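Local atomic coordinates of cupin domain protein (Microcystis aeruginosa DIANCHI905, PDB entry 5ZBF), a protein that binds iron(II) and 4-hydroxyphenylpyruvic acid in a cupin fold and probably acts as an isomerase in making the Choi moiety of aeruginosins. Residues His43-Ser48 and Val82-Val87. Residues are numbered along the deposited sequence; the frame is centred on the assembly and turned at random. Where two conformers were deposited one is given.
With FE2 (Fe (II) ion), chain C; ENO (3-(4-hydroxy-phenyl)pyruvic acid), chain B.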
loop_
_atom_site.group_PDB
_atom_site.type_symbol
_atom_site.label_atom_id
_atom_site.label_comp_id
_atom_site.label_asym_id
_atom_site.label_seq_id
_atom_site.Cartn_x
_atom_site.Cartn_y
_atom_site.Cartn_z
ATOM N N HIS A 43 -0.182 -19.185 6.245
ATOM C CA HIS A 43 -0.948 -19.684 5.126
ATOM C C HIS A 43 -0.168 -19.485 3.845
ATOM O O HIS A 43 0.893 -18.872 3.843
ATOM C CB HIS A 43 -2.352 -19.067 5.059
ATOM C CG HIS A 43 -2.388 -17.617 4.684
ATOM N ND1 HIS A 43 -3.558 -16.892 4.700
ATOM C CD2 HIS A 43 -1.417 -16.762 4.279
ATOM C CE1 HIS A 43 -3.313 -15.652 4.318
ATOM N NE2 HIS A 43 -2.025 -15.555 4.045
ATOM N N GLN A 44 -0.687 -20.035 2.763
ATOM C CA GLN A 44 -0.115 -19.801 1.455
ATOM C C GLN A 44 -1.237 -19.646 0.455
ATOM O O GLN A 44 -2.344 -20.150 0.653
ATOM C CB GLN A 44 0.862 -20.914 1.054
ATOM C CG GLN A 44 0.303 -22.321 1.115
ATOM C CD GLN A 44 1.394 -23.365 1.250
ATOM O OE1 GLN A 44 1.424 -24.114 2.223
ATOM N NE2 GLN A 44 2.312 -23.404 0.287
ATOM N N HIS A 45 -0.943 -18.912 -0.609
ATOM C CA HIS A 45 -1.890 -18.702 -1.685
ATOM C C HIS A 45 -1.130 -18.351 -2.945
ATOM O O HIS A 45 0.003 -17.846 -2.871
ATOM C CB HIS A 45 -2.878 -17.591 -1.332
ATOM C CG HIS A 45 -2.272 -16.457 -0.567
ATOM N ND1 HIS A 45 -1.380 -15.572 -1.131
ATOM C CD2 HIS A 45 -2.437 -16.062 0.715
ATOM C CE1 HIS A 45 -1.021 -14.678 -0.232
ATOM N NE2 HIS A 45 -1.649 -14.952 0.900
ATOM N N PRO A 46 -1.751 -18.587 -4.108
ATOM C CA PRO A 46 -1.056 -18.363 -5.374
ATOM C C PRO A 46 -0.761 -16.888 -5.650
ATOM O O PRO A 46 0.167 -16.582 -6.398
ATOM C CB PRO A 46 -2.016 -18.943 -6.418
ATOM C CG PRO A 46 -3.359 -18.884 -5.785
ATOM C CD PRO A 46 -3.148 -19.018 -4.306
ATOM N N GLU A 47 -1.521 -15.983 -5.045
ATOM C CA GLU A 47 -1.217 -14.560 -5.181
ATOM C C GLU A 47 0.061 -14.222 -4.425
ATOM O O GLU A 47 0.269 -14.675 -3.288
ATOM C CB GLU A 47 -2.355 -13.686 -4.659
ATOM C CG GLU A 47 -3.658 -13.804 -5.448
ATOM C CD GLU A 47 -4.527 -14.983 -5.041
ATOM O OE1 GLU A 47 -4.206 -15.677 -4.047
ATOM O OE2 GLU A 47 -5.545 -15.217 -5.724
ATOM N N SER A 48 0.919 -13.441 -5.077
ATOM C CA SER A 48 2.029 -12.780 -4.404
ATOM C C SER A 48 1.480 -11.657 -3.548
ATOM O O SER A 48 0.436 -11.073 -3.866
ATOM C CB SER A 48 3.006 -12.196 -5.418
ATOM O OG SER A 48 3.544 -13.208 -6.243
ATOM N N VAL A 82 4.484 -18.896 -0.998
ATOM C CA VAL A 82 5.461 -18.892 0.085
ATOM C C VAL A 82 4.667 -18.799 1.376
ATOM O O VAL A 82 3.856 -17.883 1.540
ATOM C CB VAL A 82 6.447 -17.711 -0.030
ATOM C CG1 VAL A 82 7.339 -17.610 1.204
ATOM C CG2 VAL A 82 7.283 -17.861 -1.289
ATOM N N SER A 83 4.881 -19.753 2.279
ATOM C CA SER A 83 4.150 -19.772 3.543
ATOM C C SER A 83 4.516 -18.558 4.383
ATOM O O SER A 83 5.686 -18.268 4.587
ATOM C CB SER A 83 4.424 -21.059 4.321
ATOM O OG SER A 83 3.766 -22.156 3.711
ATOM N N HIS A 84 3.503 -17.848 4.865
ATOM C CA HIS A 84 3.738 -16.666 5.690
ATOM C C HIS A 84 2.694 -16.539 6.776
ATOM O O HIS A 84 1.508 -16.812 6.558
ATOM C CB HIS A 84 3.789 -15.405 4.840
ATOM C CG HIS A 84 2.564 -15.173 4.015
ATOM N ND1 HIS A 84 2.333 -15.830 2.827
ATOM C CD2 HIS A 84 1.520 -14.327 4.187
ATOM C CE1 HIS A 84 1.190 -15.413 2.314
ATOM N NE2 HIS A 84 0.679 -14.502 3.123
ATOM N N GLY A 85 3.155 -16.121 7.951
ATOM C CA GLY A 85 2.280 -15.874 9.100
ATOM C C GLY A 85 2.760 -14.636 9.826
ATOM O O GLY A 85 3.785 -14.059 9.458
ATOM N N PHE A 86 2.023 -14.239 10.865
ATOM C CA PHE A 86 2.317 -13.022 11.610
ATOM C C PHE A 86 1.988 -13.152 13.091
ATOM O O PHE A 86 1.095 -13.909 13.481
ATOM C CB PHE A 86 1.503 -11.838 11.061
ATOM C CG PHE A 86 1.738 -11.552 9.601
ATOM C CD1 PHE A 86 2.787 -10.736 9.196
ATOM C CD2 PHE A 86 0.880 -12.069 8.633
ATOM C CE1 PHE A 86 2.992 -10.467 7.852
ATOM C CE2 PHE A 86 1.075 -11.801 7.288
ATOM C CZ PHE A 86 2.134 -10.994 6.898
ATOM N N VAL A 87 2.714 -12.400 13.906
ATOM C CA VAL A 87 2.310 -12.127 15.278
ATOM C C VAL A 87 2.293 -10.616 15.474
ATOM O O VAL A 87 3.202 -9.916 15.041
ATOM C CB VAL A 87 3.282 -12.749 16.303
ATOM C CG1 VAL A 87 3.003 -12.231 17.714
ATOM C CG2 VAL A 87 3.210 -14.272 16.239
HETATM FE FE FE2 C . -1.349 -13.874 2.795
HETATM O O4 ENO B . -1.338 -12.639 4.506
HETATM C C9 ENO B . -4.356 -13.419 7.531
HETATM C C8 ENO B . -4.609 -14.603 8.226
HETATM C C7 ENO B . -3.591 -15.540 8.414
HETATM C C6 ENO B . -2.319 -15.284 7.907
HETATM C C5 ENO B . -2.068 -14.101 7.213
HETATM C C4 ENO B . -3.081 -13.163 7.023
HETATM O O3 ENO B . -3.832 -16.700 9.090
HETATM C C3 ENO B . -2.782 -11.889 6.255
HETATM C C2 ENO B . -2.478 -12.281 4.817
HETATM C C1 ENO B . -3.535 -12.268 3.801
HETATM O O2 ENO B . -4.610 -11.641 3.994
HETATM O O1 ENO B . -3.331 -12.902 2.740
HETATM O O HOH W 1 1.699 -17.552 -0.212
#
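H43 and H84 face each other as an antiparallel hydrogen-bonded pair, a worked example of how a cupin barrel turns strand pairing into a metal site. H43 N donates to H84 O at 2.9 Å, and H84 N returns a bond to H43 O at 3.0 Å. The pairing ends with strand 39-43; beyond it, a water accepts from H45 N and lies within hydrogen-bonding distance of V82 O, linking the two loops.

Both paired side chains leave the same face of the sheet, and H45 joins them from the loop. Their NE2 atoms bind iron(II): H43 NE2 and H45 NE2 at 2.2 Å, H84 NE2 at 2.1 Å. With chi1 at 70°, H43 has its ring between backbone N and carbonyl carbon, which carries NE2 over to the metal. Its edge, through CD2, meets the face of H84 in an offset edge-to-face pair, planes at 78°.

Second-shell bonds fix two of the rings. H84 ND1 donates to V82 O at 2.9 Å, in the ring plane and almost straight (172°), whereas H45 ND1 reaches E47 O by a more bent bond.

Bound 4-hydroxyphenylpyruvic acid chelates the metal through keto O4 and carboxylate O1, while its phenol ring lies over the H43 face not taken by H45 CD2. F86 brings CE2 to 3.8 Å from ENO O4. Q49 supplies the sixth ligand. Because ND1 donates in H45 and H84, NE2 keeps its lone pair for iron, and iron bound at O4 would be expected to draw electron density from the keto group.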